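Local coordinates for protein rubisco operon transcriptional regulator (Synechocystis sp., PDB 5Y2W) that probably represses genes of carbon acquisition as a LysR-type transcription factor, its regulatory domain binding the metabolite 2-phosphoglycolate, at residues 80-85 / 160-165; 85-90 / 171-176; 66-71 / 186-191. One frame throughout, in Å; residues are numbered along the deposited sequence.

Interaction 1. Residues 80-85 / 160-165; sequences LDNPLV and SQHTLV. With PGA (2-phosphoglycolic acid), chain B.
N82 OD1 and the S160 hydroxyl meet across the two segments, and the N82 amide shows how one side chain can serve both a ligand and the protein around it. From CB, CG is set anti to the backbone N (chi1 -178°), about equally far from S160 OG and O1 of the bound 2-phosphoglycolic acid. OD1 accepts a hydrogen bond from S160 OG at 2.5 Å, a length so short that it is probably partly coordinate error, and lies at the edge of the H162 imidazole, 3.1 Å from CD2. ND2 donates to the ligand carboxylate, with O1 at 2.7 Å, and also to S66 OG, so both ends of the amide are engaged and its rotation is fixed.

The S160 hydroxyl has a second task: it accepts from H162 N in an ST turn at the start of the 3-10 segment 161-163. H162 leaves this turn with its ring directed back at the other segment, and NE2 donates to D81 O at 2.8 Å, in the ring plane and on a lone pair of the carbonyl. Elsewhere the ring stacks with W187, while L80 CD2 comes within 4.0 Å of CE1. The backbone bond from Q161 N to P83 O, 2.9 Å long, is almost straight at 174°. Q161 crosses the proline ring at about a right angle, OE1 lying 3.2 Å from P83 CG.

L84 and S160 form an antiparallel non-hydrogen-bonded pair, joining the outer strand 157-160 to the central strand 81-89 of a three-stranded sheet. At L80 the chain turns from one lobe to the other, its backbone bonded to W187, R185 and I183; two such antiparallel crossover segments run beside the effector cleft in the periplasmic-binding-protein-like fold of LysR regulatory domains.

Interaction 2. Residues 85-90 / 171-176; sequences VVIARR and SELTIL
A88 and L176 illustrate how a small residue in a strand makes room for a large neighbour: the leucine, diagonal to the alanine in the antiparallel register, lays CD1 over the methyl at 3.7 Å. The same branch reaches V86, whose CG1 also rests on L176 CB at 3.9 Å, so the leucine fills the hollow between V86 and A88. On the face that carries I87 and I175, I87 CG2 bears on L173 CB; I175 CG1 also meets V85 CG2, at 3.9 Å.

The backbones carry these bumps in step. A88 and T174 form a hydrogen-bonded pair, with A88 N to T174 O at 2.8 Å and the return bond from T174 N to A88 O. T174 turns CG2 between its own backbone N and carbonyl carbon, and the methyl sits 3.4 Å from A88 O. Beside V86 and L176, a water accepts from V86 N and donates to L176 O. At the other end R90 N donates to E172 O at 2.8 Å, and the aliphatic part of R90 crosses E172 at about a right angle, bringing CD to 3.1 Å from OE2. The carboxylate finds its salt bridge in R170, while the guanidinium of R89 pairs with D91.

Strand 173-176 is one margin of a three-stranded antiparallel sheet within this chain, and strand 157-160, on the far side of strand 81-89, is the other. Helix 143-151 lies against I87 and L173, both touching I150; on the reverse, V86 packs against F181 and A88 against I156.

Interaction 3. Residues 66-71 / 186-191; sequences SEPPEE and RWYVAN. With PGA (2-phosphoglycolic acid), chain B.
S66 lays its hydroxyl against the edge of the W187 indole, OG lying in the ring plane 3.4 Å from CD1. Its chi1 of -65° sets OG anti to the carbonyl carbon, and from there it makes a weak hydrogen bond to R186 O at 3.2 Å. The same carbonyl also takes a close CA-H...O contact from S66 CA, at 3.0 Å. The stronger partner of OG lies elsewhere, in N82 ND2, which in turn binds the ligand; S66 is thus second shell to that bond as well as a pocket residue itself, with OG 3.6 Å from the carboxylate oxygen O2 of 2-phosphoglycolic acid.

Strands 62-65 and 186-192 are antiparallel neighbours in the mixed five-stranded sheet of one lobe of this periplasmic-binding-protein-like fold, and S66 stands just where the first of them gives way to a loop at the cleft. A water continues the pairing past that point, donating to S66 O at 2.6 Å and accepting from R186 N.

Y188 comes to S66 from the strand, its ring edge meeting the backbone carbonyl, with CE2 3.3 Å from S66 O. P68 CD approaches the same CE2 at 4.3 Å, and R186 CB lies over one face near the rim. With an alanine here in place of the tyrosine, a gap would probably open beside P68 and the S66 carbonyl, and Y76 would be left without its edge-to-face partner.

Interactions 1 and 2 are successive readings of one strand, 81-89: they share V85, their centres are about 13 Å apart, and Q161 and L164 from the first pack on I175 of the second, with L164 CD1 3.8 Å from I175 CD1. Interaction 3 lies at the other, five-stranded sheet, through strand 186-192. It meets interaction 1 at the ligand, where N82 ND2 lies 2.8 Å from S66 OG, and through the backbone of L80 and W187. Both border 2-phosphoglycolic acid, whose other hydrogen-bonding partners include T19, T20, S117 and R185. Interaction 2 stands back from the ligand, the V85 side chain about 11 Å from it, and its centre is about 27 Å from that of interaction 3.

Interaction 1. Residues 80-85 / 160-165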
loop_
_atom_site.group_PDB
_atom_site.type_symbol
_atom_site.label_atom_id
_atom_site.label_comp_id
_atom_site.label_asym_id
_atom_site.label_seq_id
_atom_site.Cartn_x
_atom_site.Cartn_y
_atom_site.Cartn_z
ATOM N N LEU A 80 -8.074 8.725 -17.162
ATOM C CA LEU A 80 -7.095 9.588 -16.474
ATOM C C LEU A 80 -5.704 9.175 -16.873
ATOM O O LEU A 80 -5.405 8.021 -16.964
ATOM C CB LEU A 80 -7.286 9.505 -14.912
ATOM C CG LEU A 80 -6.741 10.677 -14.090
ATOM C CD1 LEU A 80 -7.279 12.034 -14.523
ATOM C CD2 LEU A 80 -7.035 10.479 -12.629
ATOM N N ASP A 81 -4.849 10.132 -17.125
ATOM C CA ASP A 81 -3.462 9.841 -17.417
ATOM C C ASP A 81 -2.769 9.314 -16.174
ATOM O O ASP A 81 -3.121 9.679 -15.062
ATOM C CB ASP A 81 -2.733 11.110 -17.827
ATOM C CG ASP A 81 -3.206 11.630 -19.164
ATOM O OD1 ASP A 81 -3.966 10.904 -19.836
ATOM O OD2 ASP A 81 -2.799 12.747 -19.544
ATOM N N ASN A 82 -1.773 8.476 -16.403
ATOM C CA ASN A 82 -0.996 7.909 -15.343
ATOM C C ASN A 82 0.485 8.029 -15.695
ATOM O O ASN A 82 1.161 7.042 -15.987
ATOM C CB ASN A 82 -1.396 6.459 -15.171
ATOM C CG ASN A 82 -0.645 5.799 -14.030
ATOM O OD1 ASN A 82 -0.231 6.464 -13.038
ATOM N ND2 ASN A 82 -0.441 4.506 -14.166
ATOM N N PRO A 83 0.991 9.244 -15.677
ATOM C CA PRO A 83 2.394 9.382 -16.035
ATOM C C PRO A 83 3.333 8.817 -14.942
ATOM O O PRO A 83 3.162 9.135 -13.753
ATOM C CB PRO A 83 2.574 10.873 -16.154
ATOM C CG PRO A 83 1.608 11.449 -15.211
ATOM C CD PRO A 83 0.448 10.476 -15.111
ATOM N N LEU A 84 4.275 7.972 -15.370
ATOM C CA LEU A 84 5.325 7.438 -14.508
ATOM C C LEU A 84 6.578 8.322 -14.580
ATOM O O LEU A 84 7.069 8.652 -15.668
ATOM C CB LEU A 84 5.706 6.059 -14.976
ATOM C CG LEU A 84 4.605 5.017 -15.128
ATOM C CD1 LEU A 84 5.249 3.648 -15.350
ATOM C CD2 LEU A 84 3.656 4.927 -13.952
ATOM N N VAL A 85 7.091 8.736 -13.445
ATOM C CA VAL A 85 8.193 9.684 -13.462
ATOM C C VAL A 85 9.359 9.185 -12.621
ATOM O O VAL A 85 9.186 8.345 -11.729
ATOM C CB VAL A 85 7.741 11.080 -12.950
ATOM C CG1 VAL A 85 6.763 11.746 -13.905
ATOM C CG2 VAL A 85 7.122 10.996 -11.548
ATOM N N SER A 160 4.415 5.995 -10.498
ATOM C CA SER A 160 3.302 6.862 -10.887
ATOM C C SER A 160 3.361 8.146 -10.147
ATOM O O SER A 160 3.494 8.164 -8.925
ATOM C CB SER A 160 1.950 6.222 -10.561
ATOM O OG SER A 160 0.929 7.120 -10.925
ATOM N N GLN A 161 3.210 9.221 -10.885
ATOM C CA GLN A 161 3.051 10.531 -10.309
ATOM C C GLN A 161 1.896 10.636 -9.344
ATOM O O GLN A 161 1.923 11.493 -8.473
ATOM C CB GLN A 161 2.796 11.526 -11.417
ATOM C CG GLN A 161 3.141 12.951 -11.037
ATOM C CD GLN A 161 3.556 13.751 -12.232
ATOM O OE1 GLN A 161 3.232 13.405 -13.351
ATOM N NE2 GLN A 161 4.261 14.825 -12.007
ATOM N N HIS A 162 0.878 9.766 -9.469
ATOM C CA HIS A 162 -0.235 9.773 -8.503
ATOM C C HIS A 162 0.240 9.407 -7.113
ATOM O O HIS A 162 -0.471 9.685 -6.165
ATOM C CB HIS A 162 -1.341 8.801 -8.913
ATOM C CG HIS A 162 -1.983 9.162 -10.221
ATOM N ND1 HIS A 162 -2.774 10.275 -10.365
ATOM C CD2 HIS A 162 -1.923 8.589 -11.446
ATOM C CE1 HIS A 162 -3.171 10.381 -11.623
ATOM N NE2 HIS A 162 -2.665 9.371 -12.302
ATOM N N THR A 163 1.411 8.762 -6.976
ATOM C CA THR A 163 1.874 8.361 -5.620
ATOM C C THR A 163 2.411 9.568 -4.842
ATOM O O THR A 163 2.515 9.526 -3.614
ATOM C CB THR A 163 2.995 7.303 -5.654
ATOM O OG1 THR A 163 4.136 7.853 -6.294
ATOM C CG2 THR A 163 2.563 5.995 -6.367
ATOM N N LEU A 164 2.776 10.625 -5.568
ATOM C CA LEU A 164 3.273 11.876 -4.972
ATOM C C LEU A 164 2.199 12.871 -4.482
ATOM O O LEU A 164 2.532 13.953 -4.059
ATOM C CB LEU A 164 4.165 12.602 -5.978
ATOM C CG LEU A 164 5.380 11.827 -6.510
ATOM C CD1 LEU A 164 5.996 12.604 -7.671
ATOM C CD2 LEU A 164 6.381 11.527 -5.381
ATOM N N VAL A 165 0.933 12.492 -4.539
ATOM C CA VAL A 165 -0.182 13.358 -4.124
ATOM C C VAL A 165 -0.217 13.504 -2.595
ATOM O O VAL A 165 -0.646 14.535 -2.072
ATOM C CB VAL A 165 -1.509 12.800 -4.711
ATOM C CG1 VAL A 165 -2.751 13.557 -4.241
ATOM C CG2 VAL A 165 -1.388 12.760 -6.232
HETATM P P PGA B . 1.600 -1.780 -10.598
HETATM O O1P PGA B . 0.702 -0.743 -11.452
HETATM O O2P PGA B . 1.042 -1.765 -9.214
HETATM O O3P PGA B . 3.032 -1.237 -10.739
HETATM O O4P PGA B . 1.266 -3.103 -11.179
HETATM C C2 PGA B . 0.436 0.609 -11.146
HETATM C C1 PGA B . 0.525 1.517 -12.366
HETATM O O1 PGA B . 0.310 2.762 -12.228
HETATM O O2 PGA B . 0.806 0.988 -13.462
#

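Interaction 2. Residues 85-90 / 171-176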
loop_
_atom_site.group_PDB
_atom_site.type_symbol
_atom_site.label_atom_id
_atom_site.label_comp_id
_atom_site.label_asym_id
_atom_site.label_seq_id
_atom_site.Cartn_x
_atom_site.Cartn_y
_atom_site.Cartn_z
ATOM N N VAL A 85 7.091 8.736 -13.445
ATOM C CA VAL A 85 8.193 9.684 -13.462
ATOM C C VAL A 85 9.359 9.185 -12.621
ATOM O O VAL A 85 9.186 8.345 -11.729
ATOM C CB VAL A 85 7.741 11.080 -12.950
ATOM C CG1 VAL A 85 6.763 11.746 -13.905
ATOM C CG2 VAL A 85 7.122 10.996 -11.548
ATOM N N VAL A 86 10.530 9.777 -12.888
ATOM C CA VAL A 86 11.720 9.538 -12.096
ATOM C C VAL A 86 11.725 10.363 -10.800
ATOM O O VAL A 86 11.668 11.581 -10.815
ATOM C CB VAL A 86 13.010 9.777 -12.915
ATOM C CG1 VAL A 86 14.235 9.514 -12.068
ATOM C CG2 VAL A 86 13.043 8.853 -14.136
ATOM N N ILE A 87 11.833 9.662 -9.678
ATOM C CA ILE A 87 11.834 10.287 -8.401
ATOM C C ILE A 87 13.157 10.064 -7.725
ATOM O O ILE A 87 13.708 8.957 -7.743
ATOM C CB ILE A 87 10.719 9.718 -7.533
ATOM C CG1 ILE A 87 9.363 10.002 -8.218
ATOM C CG2 ILE A 87 10.762 10.364 -6.135
ATOM C CD1 ILE A 87 8.255 9.132 -7.712
ATOM N N ALA A 88 13.654 11.128 -7.123
ATOM C CA ALA A 88 14.868 11.048 -6.341
ATOM C C ALA A 88 14.712 11.863 -5.067
ATOM O O ALA A 88 13.666 12.482 -4.809
ATOM C CB ALA A 88 16.053 11.557 -7.143
ATOM N N ARG A 89 15.753 11.845 -4.251
ATOM C CA ARG A 89 15.743 12.744 -3.148
ATOM C C ARG A 89 16.290 14.050 -3.618
ATOM O O ARG A 89 17.070 14.095 -4.563
ATOM C CB ARG A 89 16.523 12.182 -1.992
ATOM C CG ARG A 89 16.228 12.960 -0.706
ATOM C CD ARG A 89 16.741 12.202 0.477
ATOM N NE ARG A 89 18.209 12.326 0.539
ATOM C CZ ARG A 89 18.947 11.746 1.478
ATOM N NH1 ARG A 89 18.344 11.023 2.408
ATOM N NH2 ARG A 89 20.282 11.866 1.481
ATOM N N ARG A 90 15.871 15.118 -2.966
ATOM C CA ARG A 90 16.175 16.480 -3.393
ATOM C C ARG A 90 17.679 16.859 -3.302
ATOM O O ARG A 90 18.086 17.826 -3.875
ATOM C CB ARG A 90 15.317 17.468 -2.567
ATOM C CG ARG A 90 15.679 17.505 -1.080
ATOM C CD ARG A 90 14.625 18.184 -0.206
ATOM N NE ARG A 90 14.488 19.611 -0.482
ATOM C CZ ARG A 90 13.534 20.399 0.016
ATOM N NH1 ARG A 90 13.516 21.684 -0.312
ATOM N NH2 ARG A 90 12.592 19.918 0.832
ATOM N N SER A 171 8.594 17.633 1.858
ATOM C CA SER A 171 8.850 16.450 1.072
ATOM C C SER A 171 10.293 16.500 0.564
ATOM O O SER A 171 10.767 17.464 -0.017
ATOM C CB SER A 171 7.891 16.235 -0.084
ATOM O OG SER A 171 8.107 14.913 -0.589
ATOM N N GLU A 172 10.962 15.404 0.829
ATOM C CA GLU A 172 12.322 15.162 0.430
ATOM C C GLU A 172 12.423 14.733 -1.036
ATOM O O GLU A 172 13.513 14.709 -1.594
ATOM C CB GLU A 172 12.846 14.028 1.334
ATOM C CG GLU A 172 13.111 14.477 2.766
ATOM C CD GLU A 172 14.379 15.306 2.829
ATOM O OE1 GLU A 172 15.353 14.738 3.251
ATOM O OE2 GLU A 172 14.425 16.464 2.386
ATOM N N LEU A 173 11.279 14.415 -1.643
ATOM C CA LEU A 173 11.220 13.780 -2.938
ATOM C C LEU A 173 11.117 14.806 -4.025
ATOM O O LEU A 173 10.560 15.829 -3.838
ATOM C CB LEU A 173 10.003 12.878 -3.037
ATOM C CG LEU A 173 9.931 11.859 -1.949
ATOM C CD1 LEU A 173 8.733 10.985 -2.305
ATOM C CD2 LEU A 173 11.243 11.075 -1.879
ATOM N N THR A 174 11.645 14.481 -5.186
ATOM C CA THR A 174 11.678 15.411 -6.272
ATOM C C THR A 174 11.615 14.598 -7.554
ATOM O O THR A 174 12.083 13.445 -7.589
ATOM C CB THR A 174 12.995 16.248 -6.198
ATOM O OG1 THR A 174 12.945 17.277 -7.158
ATOM C CG2 THR A 174 14.220 15.410 -6.540
ATOM N N ILE A 175 11.052 15.189 -8.591
ATOM C CA ILE A 175 11.025 14.584 -9.924
ATOM C C ILE A 175 12.255 15.019 -10.692
ATOM O O ILE A 175 12.507 16.221 -10.820
ATOM C CB ILE A 175 9.761 14.967 -10.701
ATOM C CG1 ILE A 175 8.562 14.283 -10.056
ATOM C CG2 ILE A 175 9.847 14.506 -12.129
ATOM C CD1 ILE A 175 7.231 14.930 -10.356
ATOM N N LEU A 176 13.045 14.046 -11.162
ATOM C CA LEU A 176 14.138 14.349 -12.060
ATOM C C LEU A 176 13.622 14.434 -13.515
ATOM O O LEU A 176 12.930 13.513 -14.028
ATOM C CB LEU A 176 15.207 13.293 -11.950
ATOM C CG LEU A 176 15.866 13.116 -10.563
ATOM C CD1 LEU A 176 16.950 12.062 -10.691
ATOM C CD2 LEU A 176 16.449 14.424 -10.048
HETATM O O HOH W 1 10.912 11.997 -14.642
#

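Interaction 3. Residues 66-71 / 186-191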
loop_
_atom_site.group_PDB
_atom_site.type_symbol
_atom_site.label_atom_id
_atom_site.label_comp_id
_atom_site.label_asym_id
_atom_site.label_seq_id
_atom_site.Cartn_x
_atom_site.Cartn_y
_atom_site.Cartn_z
ATOM N N SER A 66 -3.514 0.144 -15.954
ATOM C CA SER A 66 -2.815 0.937 -16.976
ATOM C C SER A 66 -2.431 0.169 -18.262
ATOM O O SER A 66 -2.355 0.729 -19.331
ATOM C CB SER A 66 -1.529 1.513 -16.369
ATOM O OG SER A 66 -1.874 2.402 -15.364
ATOM N N GLU A 67 -2.080 -1.084 -18.092
ATOM C CA GLU A 67 -1.689 -1.971 -19.172
ATOM C C GLU A 67 -2.674 -3.164 -19.125
ATOM O O GLU A 67 -2.660 -3.952 -18.208
ATOM C CB GLU A 67 -0.238 -2.446 -19.035
ATOM C CG GLU A 67 0.223 -3.190 -20.278
ATOM C CD GLU A 67 1.566 -3.884 -20.185
ATOM O OE1 GLU A 67 2.214 -3.930 -19.103
ATOM O OE2 GLU A 67 1.980 -4.388 -21.246
ATOM N N PRO A 68 -3.559 -3.263 -20.115
ATOM C CA PRO A 68 -4.494 -4.381 -20.304
ATOM C C PRO A 68 -3.768 -5.721 -20.305
ATOM O O PRO A 68 -2.775 -5.858 -21.028
ATOM C CB PRO A 68 -5.048 -4.132 -21.721
ATOM C CG PRO A 68 -4.957 -2.663 -21.888
ATOM C CD PRO A 68 -3.721 -2.215 -21.131
ATOM N N PRO A 69 -4.222 -6.694 -19.491
ATOM C CA PRO A 69 -3.586 -8.008 -19.623
ATOM C C PRO A 69 -3.749 -8.603 -21.014
ATOM O O PRO A 69 -4.801 -8.479 -21.628
ATOM C CB PRO A 69 -4.281 -8.846 -18.537
ATOM C CG PRO A 69 -4.587 -7.850 -17.488
ATOM C CD PRO A 69 -5.015 -6.616 -18.254
ATOM N N GLU A 70 -2.676 -9.214 -21.503
ATOM C CA GLU A 70 -2.615 -9.651 -22.890
ATOM C C GLU A 70 -3.618 -10.734 -23.153
ATOM O O GLU A 70 -4.357 -10.649 -24.121
ATOM C CB GLU A 70 -1.206 -10.106 -23.255
ATOM C CG GLU A 70 -0.256 -8.934 -23.160
ATOM C CD GLU A 70 0.999 -9.073 -23.975
ATOM O OE1 GLU A 70 1.603 -10.168 -23.956
ATOM O OE2 GLU A 70 1.378 -8.057 -24.606
ATOM N N GLU A 71 -3.688 -11.718 -22.266
ATOM C CA GLU A 71 -4.512 -12.877 -22.544
ATOM C C GLU A 71 -5.907 -12.835 -21.947
ATOM O O GLU A 71 -6.536 -13.863 -21.802
ATOM C CB GLU A 71 -3.769 -14.133 -22.139
ATOM C CG GLU A 71 -2.516 -14.310 -22.973
ATOM C CD GLU A 71 -2.103 -15.760 -23.131
ATOM O OE1 GLU A 71 -2.510 -16.607 -22.304
ATOM O OE2 GLU A 71 -1.356 -16.046 -24.091
ATOM N N ARG A 186 -1.889 5.366 -18.966
ATOM C CA ARG A 186 -3.220 5.898 -18.697
ATOM C C ARG A 186 -3.825 4.934 -17.743
ATOM O O ARG A 186 -3.405 3.797 -17.741
ATOM C CB ARG A 186 -4.010 5.952 -20.013
ATOM C CG ARG A 186 -3.322 6.829 -21.075
ATOM C CD ARG A 186 -4.102 7.011 -22.342
ATOM N NE ARG A 186 -5.163 8.017 -22.226
ATOM C CZ ARG A 186 -6.181 8.186 -23.100
ATOM N NH1 ARG A 186 -6.340 7.397 -24.170
ATOM N NH2 ARG A 186 -7.078 9.152 -22.874
ATOM N N TRP A 187 -4.744 5.398 -16.894
ATOM C CA TRP A 187 -5.632 4.509 -16.186
ATOM C C TRP A 187 -6.880 4.182 -17.031
ATOM O O TRP A 187 -7.542 5.065 -17.553
ATOM C CB TRP A 187 -6.079 5.156 -14.872
ATOM C CG TRP A 187 -5.092 5.133 -13.750
ATOM C CD1 TRP A 187 -4.011 4.314 -13.595
ATOM C CD2 TRP A 187 -5.139 5.948 -12.598
ATOM N NE1 TRP A 187 -3.377 4.582 -12.409
ATOM C CE2 TRP A 187 -4.053 5.575 -11.776
ATOM C CE3 TRP A 187 -6.034 6.930 -12.142
ATOM C CZ2 TRP A 187 -3.801 6.178 -10.568
ATOM C CZ3 TRP A 187 -5.762 7.545 -10.957
ATOM C CH2 TRP A 187 -4.662 7.133 -10.158
ATOM N N TYR A 188 -7.211 2.903 -17.095
ATOM C CA TYR A 188 -8.379 2.432 -17.786
ATOM C C TYR A 188 -9.302 1.787 -16.811
ATOM O O TYR A 188 -8.850 1.097 -15.897
ATOM C CB TYR A 188 -8.009 1.367 -18.793
ATOM C CG TYR A 188 -7.131 1.814 -19.936
ATOM C CD1 TYR A 188 -7.661 2.496 -21.033
ATOM C CD2 TYR A 188 -5.763 1.511 -19.939
ATOM C CE1 TYR A 188 -6.854 2.867 -22.103
ATOM C CE2 TYR A 188 -4.957 1.888 -20.980
ATOM C CZ TYR A 188 -5.505 2.554 -22.069
ATOM O OH TYR A 188 -4.650 2.887 -23.075
ATOM N N VAL A 189 -10.601 1.997 -17.003
ATOM C CA VAL A 189 -11.602 1.198 -16.305
ATOM C C VAL A 189 -12.162 0.138 -17.284
ATOM O O VAL A 189 -12.582 0.426 -18.408
ATOM C CB VAL A 189 -12.702 2.040 -15.653
ATOM C CG1 VAL A 189 -13.329 2.974 -16.659
ATOM C CG2 VAL A 189 -13.763 1.140 -15.022
ATOM N N ALA A 190 -12.091 -1.097 -16.817
ATOM C CA ALA A 190 -12.225 -2.262 -17.632
ATOM C C ALA A 190 -13.211 -3.223 -16.982
ATOM O O ALA A 190 -13.432 -3.156 -15.777
ATOM C CB ALA A 190 -10.870 -2.941 -17.813
ATOM N N ASN A 191 -13.813 -4.059 -17.823
ATOM C CA ASN A 191 -14.600 -5.215 -17.413
ATOM C C ASN A 191 -14.399 -6.335 -18.427
ATOM O O ASN A 191 -13.944 -6.098 -19.562
ATOM C CB ASN A 191 -16.065 -4.861 -17.337
ATOM C CG ASN A 191 -16.630 -4.449 -18.686
ATOM O OD1 ASN A 191 -17.191 -5.260 -19.402
ATOM N ND2 ASN A 191 -16.497 -3.195 -19.021
HETATM P P PGA B . 1.600 -1.780 -10.598
HETATM O O1P PGA B . 0.702 -0.743 -11.452
HETATM O O2P PGA B . 1.042 -1.765 -9.214
HETATM O O3P PGA B . 3.032 -1.237 -10.739
HETATM O O4P PGA B . 1.266 -3.103 -11.179
HETATM C C2 PGA B . 0.436 0.609 -11.146
HETATM C C1 PGA B . 0.525 1.517 -12.366
HETATM O O1 PGA B . 0.310 2.762 -12.228
HETATM O O2 PGA B . 0.806 0.988 -13.462
HETATM O O HOH W 2 -1.253 2.865 -20.183
#